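PDB 6NX0: Di-haem cytochrome c peroxidase family protein from Burkholderia thailandensis E264, which probably works as a diheme peroxidase, passing electrons through two bound c-type hemes, and forms an atypically stable bis-Fe(IV) state. Local coordinates for residues F132-S137 and R145-S150; S156-P161 and D192-T197; S162-R167 and L372-I377; N346-T351 and L355-P360. One frame throughout, in Å; residues are numbered along the deposited sequence.

Interaction 1: F132-S137 and R145-S150. With HEC (heme c), chain B.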
# COMPACT_ATOMS: atom_id res chain seq x y z
N PHE A 132 2.35 11.60 -0.31
CA PHE A 132 2.52 10.91 0.97
C PHE A 132 3.13 9.52 0.76
O PHE A 132 2.90 8.60 1.53
CB PHE A 132 1.20 10.86 1.75
CG PHE A 132 0.75 12.22 2.18
CD1 PHE A 132 -0.01 13.03 1.35
CD2 PHE A 132 1.13 12.72 3.41
CE1 PHE A 132 -0.40 14.31 1.74
CE2 PHE A 132 0.74 13.98 3.83
CZ PHE A 132 -0.02 14.79 2.97
N ALA A 133 3.98 9.40 -0.25
CA ALA A 133 4.86 8.27 -0.49
C ALA A 133 6.29 8.68 -0.17
O ALA A 133 6.59 9.87 -0.06
CB ALA A 133 4.75 7.83 -1.95
N PRO A 134 7.21 7.74 -0.02
CA PRO A 134 8.53 8.13 0.47
C PRO A 134 9.37 8.84 -0.58
O PRO A 134 9.43 8.44 -1.75
CB PRO A 134 9.17 6.80 0.90
CG PRO A 134 8.43 5.77 0.17
CD PRO A 134 7.03 6.27 0.04
N THR A 135 10.04 9.89 -0.13
CA THR A 135 11.21 10.43 -0.81
C THR A 135 12.41 9.83 -0.08
O THR A 135 12.64 10.12 1.10
CB THR A 135 11.19 11.96 -0.79
OG1 THR A 135 10.08 12.41 -1.57
CG2 THR A 135 12.47 12.50 -1.36
N LEU A 136 13.09 8.91 -0.75
CA LEU A 136 14.13 8.10 -0.13
C LEU A 136 15.40 8.90 0.15
O LEU A 136 15.79 9.78 -0.63
CB LEU A 136 14.47 6.92 -1.03
CG LEU A 136 13.32 5.93 -1.28
CD1 LEU A 136 13.78 4.89 -2.30
CD2 LEU A 136 12.85 5.25 0.02
N SER A 137 16.04 8.59 1.27
CA SER A 137 17.30 9.20 1.64
C SER A 137 18.39 8.75 0.68
O SER A 137 18.25 7.76 -0.03
CB SER A 137 17.67 8.79 3.06
OG SER A 137 18.01 7.41 3.06
N ARG A 145 16.63 0.67 -1.36
CA ARG A 145 15.51 1.25 -2.10
C ARG A 145 14.18 1.10 -1.37
O ARG A 145 13.12 1.01 -1.98
CB ARG A 145 15.43 0.65 -3.51
CG ARG A 145 16.78 0.74 -4.23
CD ARG A 145 16.69 0.30 -5.70
NE ARG A 145 16.22 -1.09 -5.88
CZ ARG A 145 17.01 -2.16 -5.83
NH1 ARG A 145 18.31 -2.04 -5.58
NH2 ARG A 145 16.50 -3.37 -6.04
N VAL A 146 14.25 1.09 -0.04
CA VAL A 146 13.09 1.24 0.83
C VAL A 146 13.47 2.27 1.88
O VAL A 146 14.66 2.59 2.03
CB VAL A 146 12.66 -0.10 1.47
CG1 VAL A 146 12.37 -1.12 0.41
CG2 VAL A 146 13.73 -0.62 2.42
N PRO A 147 12.51 2.82 2.62
CA PRO A 147 12.82 3.95 3.51
C PRO A 147 13.87 3.62 4.55
O PRO A 147 13.85 2.55 5.17
CB PRO A 147 11.47 4.25 4.17
CG PRO A 147 10.45 3.83 3.14
CD PRO A 147 11.05 2.60 2.49
N GLN A 148 14.75 4.59 4.76
CA GLN A 148 15.64 4.58 5.92
C GLN A 148 14.89 5.01 7.18
O GLN A 148 14.07 5.94 7.15
CB GLN A 148 16.83 5.50 5.69
CG GLN A 148 17.89 5.47 6.79
CD GLN A 148 19.02 6.45 6.55
OE1 GLN A 148 19.24 6.91 5.43
NE2 GLN A 148 19.73 6.79 7.62
N GLY A 149 15.19 4.34 8.29
CA GLY A 149 14.62 4.71 9.57
C GLY A 149 15.39 5.82 10.25
O GLY A 149 16.13 6.58 9.63
N SER A 150 15.19 5.91 11.56
CA SER A 150 15.66 7.05 12.34
C SER A 150 17.17 7.06 12.55
O SER A 150 17.68 8.07 13.06
CB SER A 150 14.98 7.06 13.71
OG SER A 150 15.46 5.97 14.47
FE HEC B . 4.16 4.49 7.39
CHA HEC B . 2.68 1.80 5.79
CHB HEC B . 1.10 5.59 8.36
CHC HEC B . 5.62 6.54 9.74
CHD HEC B . 7.29 3.30 6.57
NA HEC B . 2.26 3.87 7.05
C1A HEC B . 1.86 2.72 6.39
C2A HEC B . 0.42 2.68 6.39
C3A HEC B . -0.01 3.79 7.00
C4A HEC B . 1.13 4.51 7.51
CMA HEC B . -1.45 4.15 7.33
CAA HEC B . -0.43 1.55 5.78
CBA HEC B . -0.85 1.91 4.37
CGA HEC B . -1.55 0.79 3.64
O1A HEC B . -2.08 1.09 2.53
O2A HEC B . -1.46 -0.39 4.10
NB HEC B . 3.51 5.80 8.80
C1B HEC B . 2.18 6.09 9.05
C2B HEC B . 2.12 7.05 10.12
C3B HEC B . 3.36 7.24 10.58
C4B HEC B . 4.26 6.49 9.73
CMB HEC B . 0.83 7.65 10.66
CAB HEC B . 3.85 8.19 11.70
CBB HEC B . 3.32 7.68 13.07
NC HEC B . 6.07 4.86 8.01
C1C HEC B . 6.45 5.79 8.97
C2C HEC B . 7.88 5.95 8.85
C3C HEC B . 8.37 5.09 7.96
C4C HEC B . 7.23 4.36 7.43
CMC HEC B . 8.68 7.05 9.58
CAC HEC B . 9.74 5.14 7.28
CBC HEC B . 10.87 4.77 8.25
ND HEC B . 4.84 2.89 6.34
C1D HEC B . 6.20 2.61 6.10
C2D HEC B . 6.28 1.35 5.39
C3D HEC B . 4.88 0.87 5.22
C4D HEC B . 4.04 1.87 5.82
CMD HEC B . 7.55 0.62 5.03
CAD HEC B . 4.43 -0.45 4.57
CBD HEC B . 4.78 -1.56 5.54
CGD HEC B . 4.08 -2.87 5.25
O1D HEC B . 3.32 -2.93 4.25
O2D HEC B . 4.38 -3.84 5.99
O HOH W 1 14.48 7.21 3.31
O HOH W 2 4.20 2.94 8.94
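Leu136 and Pro147 meet where two loops flank the short helix 138-142, in the cytochrome c fold around a heme c. The tight part of the contact is apolar and buried. The branches of Leu136 lie over the backbone of the facing loop. CD1 rests on the carbonyl group of Arg145, and Leu136 CD2 is 3.6 Å from Val146 C, at the peptide that leads into Pro147. Next to it the two prolines cross at a slant, with Pro134 CB 3.9 Å from Pro147 CG. Pro147 carries the packing on to the cofactor: its CB lies 3.7 Å from CAC of the heme. Pro147 also touches Cys125, which is bonded covalently to this heme. Pro134 lies near His126, the axial histidine of the iron.

The other side is polar, looser and partly exposed. Ser137 is the N-cap of helix 138-142. Its OG, placed between the backbone N and the carbonyl carbon (chi1 70°), caps the backbone N of Ala140. In addition, Ser137 OG donates to Gln148 OE1 at 2.7 Å. Gln148 reaches it with an extended chain, CG anti to the backbone N (chi1 -175°). The bond lies in the carbonyl plane, on a lone pair of OE1. Arg145 points away from segment 132-137, and its guanidinium bonds to the backbone carbonyls of Val386 and Gly385. Between the loops sits one water, which accepts from Ser137 N at 2.9 Å and from Gln148 N at 3.0 Å.

Interaction 2: S156-P161 and D192-T197. With HEC (heme c), chain B.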
# COMPACT_ATOMS: atom_id res chain seq x y z
N SER A 156 13.39 0.26 6.76
CA SER A 156 12.13 -0.47 6.74
C SER A 156 12.32 -1.86 6.14
O SER A 156 13.21 -2.08 5.32
CB SER A 156 11.09 0.31 5.91
OG SER A 156 10.76 1.54 6.55
N ARG A 157 11.45 -2.80 6.53
CA ARG A 157 11.49 -4.15 5.98
C ARG A 157 10.79 -4.24 4.63
O ARG A 157 11.02 -5.21 3.89
CB ARG A 157 10.85 -5.14 6.95
CG ARG A 157 11.68 -5.34 8.23
CD ARG A 157 10.99 -6.22 9.28
NE ARG A 157 9.56 -5.94 9.45
CZ ARG A 157 9.03 -5.10 10.34
NH1 ARG A 157 7.71 -4.95 10.41
NH2 ARG A 157 9.81 -4.39 11.15
N ARG A 158 9.97 -3.24 4.29
CA ARG A 158 9.23 -3.15 3.05
C ARG A 158 9.29 -1.72 2.55
O ARG A 158 9.67 -0.80 3.28
CB ARG A 158 7.76 -3.57 3.22
CG ARG A 158 7.57 -5.04 3.58
CD ARG A 158 6.09 -5.47 3.60
NE ARG A 158 5.95 -6.88 3.90
CZ ARG A 158 5.10 -7.37 4.79
NH1 ARG A 158 4.25 -6.57 5.43
NH2 ARG A 158 5.09 -8.69 5.02
N ASN A 159 8.87 -1.54 1.31
CA ASN A 159 8.67 -0.20 0.76
C ASN A 159 7.42 0.42 1.37
O ASN A 159 6.50 -0.29 1.79
CB ASN A 159 8.54 -0.28 -0.77
CG ASN A 159 8.70 1.07 -1.44
OD1 ASN A 159 9.29 2.00 -0.89
ND2 ASN A 159 8.21 1.16 -2.68
N ALA A 160 7.40 1.74 1.42
CA ALA A 160 6.21 2.42 1.94
C ALA A 160 5.33 2.90 0.80
O ALA A 160 5.84 3.42 -0.21
CB ALA A 160 6.59 3.63 2.78
N PRO A 161 4.01 2.76 0.97
CA PRO A 161 3.07 3.26 -0.03
C PRO A 161 2.71 4.73 0.18
O PRO A 161 2.92 5.31 1.25
CB PRO A 161 1.84 2.38 0.21
CG PRO A 161 1.84 2.25 1.71
CD PRO A 161 3.31 2.07 2.07
N ASP A 192 0.60 -7.04 4.43
CA ASP A 192 0.17 -8.32 4.97
C ASP A 192 -1.08 -8.19 5.83
O ASP A 192 -1.47 -9.15 6.52
CB ASP A 192 1.31 -8.96 5.76
CG ASP A 192 1.80 -8.09 6.91
OD1 ASP A 192 1.08 -7.15 7.30
OD2 ASP A 192 2.91 -8.35 7.44
N GLY A 193 -1.75 -7.04 5.79
CA GLY A 193 -3.02 -6.85 6.46
C GLY A 193 -3.00 -6.98 7.97
O GLY A 193 -4.06 -7.14 8.59
N ARG A 194 -1.84 -6.82 8.60
CA ARG A 194 -1.73 -7.12 10.03
C ARG A 194 -2.34 -6.07 10.96
O ARG A 194 -2.47 -6.36 12.16
CB ARG A 194 -0.26 -7.34 10.41
CG ARG A 194 0.61 -6.13 10.38
CD ARG A 194 2.07 -6.53 10.70
NE ARG A 194 2.97 -5.38 10.72
CZ ARG A 194 3.50 -4.82 9.64
NH1 ARG A 194 4.32 -3.79 9.78
NH2 ARG A 194 3.23 -5.29 8.42
N ALA A 195 -2.75 -4.89 10.47
CA ALA A 195 -3.48 -3.91 11.28
C ALA A 195 -4.90 -3.79 10.73
O ALA A 195 -5.09 -3.69 9.53
CB ALA A 195 -2.79 -2.54 11.28
N ASP A 196 -5.89 -3.79 11.61
CA ASP A 196 -7.27 -3.78 11.15
C ASP A 196 -7.74 -2.37 10.83
O ASP A 196 -8.60 -2.19 9.98
CB ASP A 196 -8.16 -4.40 12.23
CG ASP A 196 -9.52 -4.82 11.70
OD1 ASP A 196 -9.57 -5.44 10.62
OD2 ASP A 196 -10.53 -4.53 12.41
N THR A 197 -7.13 -1.36 11.47
CA THR A 197 -7.56 0.03 11.37
C THR A 197 -6.34 0.94 11.34
O THR A 197 -5.24 0.55 11.71
CB THR A 197 -8.43 0.46 12.55
OG1 THR A 197 -7.63 0.44 13.74
CG2 THR A 197 -9.64 -0.47 12.72
FE HEC B . 4.16 4.49 7.39
CHA HEC B . 2.68 1.80 5.79
CHB HEC B . 1.10 5.59 8.36
CHC HEC B . 5.62 6.54 9.74
CHD HEC B . 7.29 3.30 6.57
NA HEC B . 2.26 3.87 7.05
C1A HEC B . 1.86 2.72 6.39
C2A HEC B . 0.42 2.68 6.39
C3A HEC B . -0.01 3.79 7.00
C4A HEC B . 1.13 4.51 7.51
CMA HEC B . -1.45 4.15 7.33
CAA HEC B . -0.43 1.55 5.78
CBA HEC B . -0.85 1.91 4.37
CGA HEC B . -1.55 0.79 3.64
O1A HEC B . -2.08 1.09 2.53
O2A HEC B . -1.46 -0.39 4.10
NB HEC B . 3.51 5.80 8.80
C1B HEC B . 2.18 6.09 9.05
C2B HEC B . 2.12 7.05 10.12
C3B HEC B . 3.36 7.24 10.58
C4B HEC B . 4.26 6.49 9.73
CMB HEC B . 0.83 7.65 10.66
CAB HEC B . 3.85 8.19 11.70
CBB HEC B . 3.32 7.68 13.07
NC HEC B . 6.07 4.86 8.01
C1C HEC B . 6.45 5.79 8.97
C2C HEC B . 7.88 5.95 8.85
C3C HEC B . 8.37 5.09 7.96
C4C HEC B . 7.23 4.36 7.43
CMC HEC B . 8.68 7.05 9.58
CAC HEC B . 9.74 5.14 7.28
CBC HEC B . 10.87 4.77 8.25
ND HEC B . 4.84 2.89 6.34
C1D HEC B . 6.20 2.61 6.10
C2D HEC B . 6.28 1.35 5.39
C3D HEC B . 4.88 0.87 5.22
C4D HEC B . 4.04 1.87 5.82
CMD HEC B . 7.55 0.62 5.03
CAD HEC B . 4.43 -0.45 4.57
CBD HEC B . 4.78 -1.56 5.54
CGD HEC B . 4.08 -2.87 5.25
O1D HEC B . 3.32 -2.93 4.25
O2D HEC B . 4.38 -3.84 5.99
O HOH W 2 4.20 2.94 8.94
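Arg158 and Arg194 both run extended from CG to NE, and this brings their guanidinium groups to Asp192. Arg158 has CG anti to its carbonyl carbon. Arg194 instead has CG between the backbone N and the carbonyl carbon (chi1 70°), from where the extended chain carries NH2 to Asp192. Arg158 grips one carboxylate oxygen end-on with two nitrogens: NH1 is 3.0 Å and NH2 3.3 Å from Asp192 OD2. The guanidinium and carboxylate planes stand 85° apart. OD2 lies in the guanidinium plane, at its edge, while both N-H groups meet it from above one face of the carboxylate. The other oxygen serves Arg194. Asp192 OD1 takes Arg194 NH2 at 3.1 Å and the backbone N of Arg194 at 3.2 Å, from opposite faces of its plane. The backbone bond makes an Asx turn.

Both arginines also hold the same heme propionate oxygen. Arg158 NH1 is 2.8 Å from heme O2D. Arg194 NH2 is 3.1 Å from heme O2D, nearly straight at 175°. The two donor nitrogens converge on this oxygen, which would be expected to favour the ionised propionate. Asp192 lies behind them as a second-shell residue and helps to set how both guanidinium groups are turned. Arg158 NE has a further salt bridge to Asp345. Exposed Arg157 comes near Arg194 but pairs with Asp208. Arg194 also forms a cation-pi contact with Phe190. This is the propionate end of a heme c pocket, where a salt-bridge network of Arg158, Asp192 and Arg194 holds one propionate oxygen.

Interaction 3: S162-R167 and L372-I377. With HEC (heme c), chain B.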
# COMPACT_ATOMS: atom_id res chain seq x y z
N SER A 162 2.13 5.30 -0.87
CA SER A 162 1.35 6.51 -0.72
C SER A 162 0.21 6.31 0.27
O SER A 162 -0.48 5.29 0.26
CB SER A 162 0.80 6.91 -2.09
OG SER A 162 -0.21 7.91 -2.02
N LEU A 163 -0.03 7.32 1.11
CA LEU A 163 -1.19 7.30 1.99
C LEU A 163 -2.40 8.02 1.44
O LEU A 163 -3.46 7.97 2.07
CB LEU A 163 -0.84 7.89 3.36
CG LEU A 163 0.35 7.25 4.07
CD1 LEU A 163 0.53 7.85 5.47
CD2 LEU A 163 0.20 5.76 4.16
N LEU A 164 -2.32 8.68 0.29
CA LEU A 164 -3.56 9.16 -0.30
C LEU A 164 -4.45 7.96 -0.60
O LEU A 164 -3.96 6.88 -0.98
CB LEU A 164 -3.30 9.98 -1.56
CG LEU A 164 -2.54 11.30 -1.35
CD1 LEU A 164 -2.39 11.98 -2.69
CD2 LEU A 164 -3.22 12.23 -0.36
N TYR A 165 -5.76 8.14 -0.40
CA TYR A 165 -6.80 7.12 -0.65
C TYR A 165 -6.77 5.99 0.38
O TYR A 165 -7.52 5.01 0.25
CB TYR A 165 -6.73 6.57 -2.09
CG TYR A 165 -6.70 7.71 -3.07
CD1 TYR A 165 -7.84 8.44 -3.35
CD2 TYR A 165 -5.51 8.11 -3.64
CE1 TYR A 165 -7.80 9.53 -4.21
CE2 TYR A 165 -5.45 9.20 -4.51
CZ TYR A 165 -6.60 9.90 -4.77
OH TYR A 165 -6.60 11.00 -5.62
N VAL A 166 -5.91 6.07 1.40
CA VAL A 166 -5.83 5.00 2.38
C VAL A 166 -7.12 4.86 3.17
O VAL A 166 -7.38 3.79 3.73
CB VAL A 166 -4.61 5.23 3.32
CG1 VAL A 166 -4.88 6.34 4.35
CG2 VAL A 166 -4.19 3.91 4.03
N ARG A 167 -7.95 5.90 3.24
CA ARG A 167 -9.21 5.82 3.96
C ARG A 167 -10.17 4.80 3.37
O ARG A 167 -11.13 4.40 4.04
CB ARG A 167 -9.87 7.20 4.02
CG ARG A 167 -10.45 7.70 2.70
CD ARG A 167 -11.06 9.10 2.91
NE ARG A 167 -11.79 9.55 1.74
CZ ARG A 167 -12.47 10.69 1.68
NH1 ARG A 167 -12.49 11.49 2.73
NH2 ARG A 167 -13.13 11.05 0.57
N LEU A 372 -3.03 1.99 -7.57
CA LEU A 372 -2.04 2.51 -8.50
C LEU A 372 -2.10 4.02 -8.67
O LEU A 372 -1.35 4.57 -9.50
CB LEU A 372 -2.19 1.81 -9.87
CG LEU A 372 -2.02 0.29 -9.81
CD1 LEU A 372 -2.11 -0.32 -11.20
CD2 LEU A 372 -0.69 -0.08 -9.17
N ARG A 373 -2.98 4.72 -7.95
CA ARG A 373 -2.97 6.18 -8.06
C ARG A 373 -1.63 6.71 -7.56
O ARG A 373 -1.10 6.26 -6.55
CB ARG A 373 -4.12 6.79 -7.27
CG ARG A 373 -5.47 6.49 -7.94
CD ARG A 373 -6.65 6.85 -7.10
NE ARG A 373 -7.91 6.83 -7.86
CZ ARG A 373 -8.35 7.85 -8.59
NH1 ARG A 373 -7.61 8.95 -8.72
NH2 ARG A 373 -9.50 7.75 -9.24
N ASN A 374 -1.08 7.66 -8.32
CA ASN A 374 0.22 8.29 -8.09
C ASN A 374 1.39 7.32 -8.20
O ASN A 374 2.50 7.66 -7.77
CB ASN A 374 0.25 9.04 -6.77
CG ASN A 374 -0.74 10.16 -6.78
OD1 ASN A 374 -0.55 11.14 -7.54
ND2 ASN A 374 -1.79 10.05 -5.99
N VAL A 375 1.19 6.16 -8.83
CA VAL A 375 2.29 5.20 -8.94
C VAL A 375 3.48 5.78 -9.69
O VAL A 375 4.63 5.47 -9.37
CB VAL A 375 1.78 3.88 -9.57
CG1 VAL A 375 1.40 4.08 -11.03
CG2 VAL A 375 2.81 2.74 -9.38
N ALA A 376 3.23 6.67 -10.65
CA ALA A 376 4.30 7.11 -11.54
C ALA A 376 5.28 8.09 -10.90
O ALA A 376 6.26 8.46 -11.55
CB ALA A 376 3.69 7.73 -12.80
N ILE A 377 5.06 8.52 -9.65
CA ILE A 377 5.98 9.42 -8.95
C ILE A 377 6.79 8.68 -7.90
O ILE A 377 7.63 9.31 -7.23
CB ILE A 377 5.26 10.62 -8.32
CG1 ILE A 377 4.37 10.22 -7.13
CG2 ILE A 377 4.45 11.38 -9.36
CD1 ILE A 377 3.71 11.37 -6.44
FE HEC B . 4.16 4.49 7.39
CHA HEC B . 2.68 1.80 5.79
CHB HEC B . 1.10 5.59 8.36
CHC HEC B . 5.62 6.54 9.74
CHD HEC B . 7.29 3.30 6.57
NA HEC B . 2.26 3.87 7.05
C1A HEC B . 1.86 2.72 6.39
C2A HEC B . 0.42 2.68 6.39
C3A HEC B . -0.01 3.79 7.00
C4A HEC B . 1.13 4.51 7.51
CMA HEC B . -1.45 4.15 7.33
CAA HEC B . -0.43 1.55 5.78
CBA HEC B . -0.85 1.91 4.37
CGA HEC B . -1.55 0.79 3.64
O1A HEC B . -2.08 1.09 2.53
O2A HEC B . -1.46 -0.39 4.10
NB HEC B . 3.51 5.80 8.80
C1B HEC B . 2.18 6.09 9.05
C2B HEC B . 2.12 7.05 10.12
C3B HEC B . 3.36 7.24 10.58
C4B HEC B . 4.26 6.49 9.73
CMB HEC B . 0.83 7.65 10.66
CAB HEC B . 3.85 8.19 11.70
CBB HEC B . 3.32 7.68 13.07
NC HEC B . 6.07 4.86 8.01
C1C HEC B . 6.45 5.79 8.97
C2C HEC B . 7.88 5.95 8.85
C3C HEC B . 8.37 5.09 7.96
C4C HEC B . 7.23 4.36 7.43
CMC HEC B . 8.68 7.05 9.58
CAC HEC B . 9.74 5.14 7.28
CBC HEC B . 10.87 4.77 8.25
ND HEC B . 4.84 2.89 6.34
C1D HEC B . 6.20 2.61 6.10
C2D HEC B . 6.28 1.35 5.39
C3D HEC B . 4.88 0.87 5.22
C4D HEC B . 4.04 1.87 5.82
CMD HEC B . 7.55 0.62 5.03
CAD HEC B . 4.43 -0.45 4.57
CBD HEC B . 4.78 -1.56 5.54
CGD HEC B . 4.08 -2.87 5.25
O1D HEC B . 3.32 -2.93 4.25
O2D HEC B . 4.38 -3.84 5.99
O HOH W 3 -2.03 7.79 -4.12
O HOH W 2 4.20 2.94 8.94
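Two type II beta turns, Leu163 to Val166 and Leu372 to Val375, each beside a different heme, meet where Tyr165 packs on Arg373. The side chain of Arg373 crosses the ring of Tyr165 at about a right angle. Arg373 CD sits over the centre of one face of Tyr165, 3.7 Å from the ring centroid, a CH-pi contact. The cation-pi attraction of the guanidinium is at most weak. Arg373 NH2 forms a salt bridge with Asp273. Tyr165 OH is hydrogen-bonded to the Asp459 carboxylate and to the backbone N of Phe268.

Asn374 comes to the ring from the edge, with ND2 4.0 Å from Tyr165 CE2. Asn374 ND2 is also 3.9 Å from Leu164 CD1. Asn374 OD1 accepts from the backbone N of Asp459. Tyr165 and Asn374 each hold the third position of their turn, with positive phi. Leu164 N donates to Ser162 OG at 3.2 Å, an ST turn. A water near the plane of the Tyr165 ring bridges the turns. It donates to Ser162 OG at 2.8 Å and to Arg373 O at 3.0 Å, and it accepts from Asn374 ND2 at 2.9 Å. Leu163 CD2 lies 3.5 Å from heme C3A.

Interaction 4: N346-T351 and L355-P360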
# COMPACT_ATOMS: atom_id res chain seq x y z
N ASN A 346 7.18 -13.56 3.61
CA ASN A 346 6.12 -14.40 3.09
C ASN A 346 4.75 -13.74 3.14
O ASN A 346 3.76 -14.38 2.77
CB ASN A 346 6.08 -15.72 3.87
CG ASN A 346 7.29 -16.60 3.56
OD1 ASN A 346 7.73 -16.68 2.42
ND2 ASN A 346 7.82 -17.25 4.59
N GLY A 347 4.66 -12.49 3.55
CA GLY A 347 3.40 -11.76 3.43
C GLY A 347 2.29 -12.28 4.33
O GLY A 347 2.43 -12.44 5.55
N LEU A 348 1.12 -12.49 3.71
CA LEU A 348 -0.12 -12.61 4.45
C LEU A 348 -0.13 -13.80 5.41
O LEU A 348 -0.85 -13.76 6.41
CB LEU A 348 -1.28 -12.73 3.45
CG LEU A 348 -2.67 -12.93 4.00
CD1 LEU A 348 -3.11 -11.77 4.86
CD2 LEU A 348 -3.65 -13.16 2.85
N CYS A 349 0.61 -14.87 5.13
CA CYS A 349 0.47 -16.03 6.02
C CYS A 349 0.90 -15.73 7.45
O CYS A 349 0.43 -16.39 8.38
CB CYS A 349 1.25 -17.23 5.48
SG CYS A 349 3.01 -17.01 5.21
N ASP A 350 1.79 -14.76 7.67
CA ASP A 350 2.15 -14.44 9.05
C ASP A 350 0.97 -13.84 9.78
O ASP A 350 0.70 -14.18 10.93
CB ASP A 350 3.36 -13.51 9.09
CG ASP A 350 4.64 -14.17 8.54
OD1 ASP A 350 4.72 -15.42 8.44
OD2 ASP A 350 5.58 -13.42 8.22
N THR A 351 0.22 -12.96 9.10
CA THR A 351 -1.01 -12.43 9.66
C THR A 351 -2.05 -13.52 9.85
O THR A 351 -2.73 -13.56 10.88
CB THR A 351 -1.55 -11.35 8.73
OG1 THR A 351 -0.57 -10.32 8.64
CG2 THR A 351 -2.84 -10.78 9.25
N LEU A 355 -4.04 -14.54 13.38
CA LEU A 355 -5.48 -14.44 13.50
C LEU A 355 -6.15 -15.81 13.55
O LEU A 355 -7.38 -15.90 13.53
CB LEU A 355 -6.05 -13.61 12.33
CG LEU A 355 -5.50 -12.19 12.20
CD1 LEU A 355 -6.08 -11.51 10.97
CD2 LEU A 355 -5.76 -11.36 13.43
N ARG A 356 -5.35 -16.88 13.60
CA ARG A 356 -5.84 -18.25 13.62
C ARG A 356 -6.77 -18.56 12.45
O ARG A 356 -7.69 -19.37 12.56
CB ARG A 356 -6.52 -18.56 14.96
CG ARG A 356 -5.52 -18.60 16.11
CD ARG A 356 -6.14 -18.99 17.45
NE ARG A 356 -6.75 -20.33 17.48
CZ ARG A 356 -6.12 -21.45 17.83
NH1 ARG A 356 -4.84 -21.44 18.18
NH2 ARG A 356 -6.77 -22.61 17.83
N TRP A 357 -6.52 -17.96 11.28
CA TRP A 357 -7.22 -18.38 10.09
C TRP A 357 -6.85 -19.82 9.77
O TRP A 357 -5.70 -20.23 9.97
CB TRP A 357 -6.83 -17.51 8.90
CG TRP A 357 -7.27 -16.09 8.97
CD1 TRP A 357 -8.02 -15.49 9.93
CD2 TRP A 357 -6.99 -15.10 7.99
NE1 TRP A 357 -8.23 -14.17 9.62
CE2 TRP A 357 -7.60 -13.91 8.42
CE3 TRP A 357 -6.29 -15.10 6.78
CZ2 TRP A 357 -7.52 -12.72 7.69
CZ3 TRP A 357 -6.21 -13.92 6.06
CH2 TRP A 357 -6.83 -12.76 6.52
N PRO A 358 -7.77 -20.60 9.19
CA PRO A 358 -7.46 -22.00 8.89
C PRO A 358 -6.36 -22.14 7.84
O PRO A 358 -6.32 -21.41 6.86
CB PRO A 358 -8.80 -22.56 8.39
CG PRO A 358 -9.57 -21.38 7.94
CD PRO A 358 -9.15 -20.24 8.83
N GLU A 359 -5.46 -23.09 8.07
CA GLU A 359 -4.41 -23.43 7.13
C GLU A 359 -3.66 -22.18 6.65
O GLU A 359 -3.62 -21.88 5.45
CB GLU A 359 -4.98 -24.21 5.96
CG GLU A 359 -5.42 -25.58 6.39
CD GLU A 359 -4.27 -26.36 6.96
OE1 GLU A 359 -3.12 -26.05 6.59
OE2 GLU A 359 -4.52 -27.25 7.77
N PRO A 360 -3.01 -21.46 7.56
CA PRO A 360 -2.50 -20.13 7.22
C PRO A 360 -1.42 -20.14 6.15
O PRO A 360 -1.25 -19.12 5.47
CB PRO A 360 -1.98 -19.60 8.56
CG PRO A 360 -1.81 -20.83 9.44
CD PRO A 360 -2.84 -21.79 8.99
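Leu355 and Thr351 share the one hydrogen bond across this contact. Leu355 N donates to Thr351 O at 3.0 Å, as the chain leaves helix 348-354.

The remaining side-chain contacts are apolar. Thr351 and Leu355 lie side by side and point the same way, with Thr351 CG2 3.7 Å from Leu355 CD1. That threonine methyl is anti to the backbone N, while OG1 takes the position beside the N and bonds to Asp192 O. Leu348 meets Trp357 at about a right angle, and its CD1 is 4.0 Å from Trp357 CZ3. Both residues also touch Pro185.

The backbone turn explains how Trp357 comes back to the helix. A Schellman motif ends the helix, with Arg356 at positive phi as the C-prime residue. Trp357 N bonds to Ala352 O, and Arg356 N to Ala353 O. Trp357 NE1 is hydrogen-bonded to Thr81 OG1.

One polar atom meets carbon closely: Pro360 O is 3.1 Å from Cys349 CB. The Cys349 sulfur, SG, forms a disulfide with Cys364, which ties the helix covalently to the chain beyond Pro360.

Interactions 1, 2 and 3 lie around one heme c, their centres about 14 to 15 Å apart. Interaction 1 comes first along the chain. Its segment 132-137 bonds to Leu163 of interaction 3, and Pro147 bonds to Ser156 of interaction 2. Segments 156-161 and 162-167 are continuous, and the segments of interactions 2 and 3 alternate along the chain. Interaction 3 joins the surroundings of the two hemes, since residues 372-377 touch the second one. Interaction 4 lies between 162-167 and 372-377 in sequence, and its centre is about 26 Å from that of interaction 3. The hydrogen bond between Asp192 and Thr351 joins the first heme's propionate site to the cytochrome c region of interaction 4.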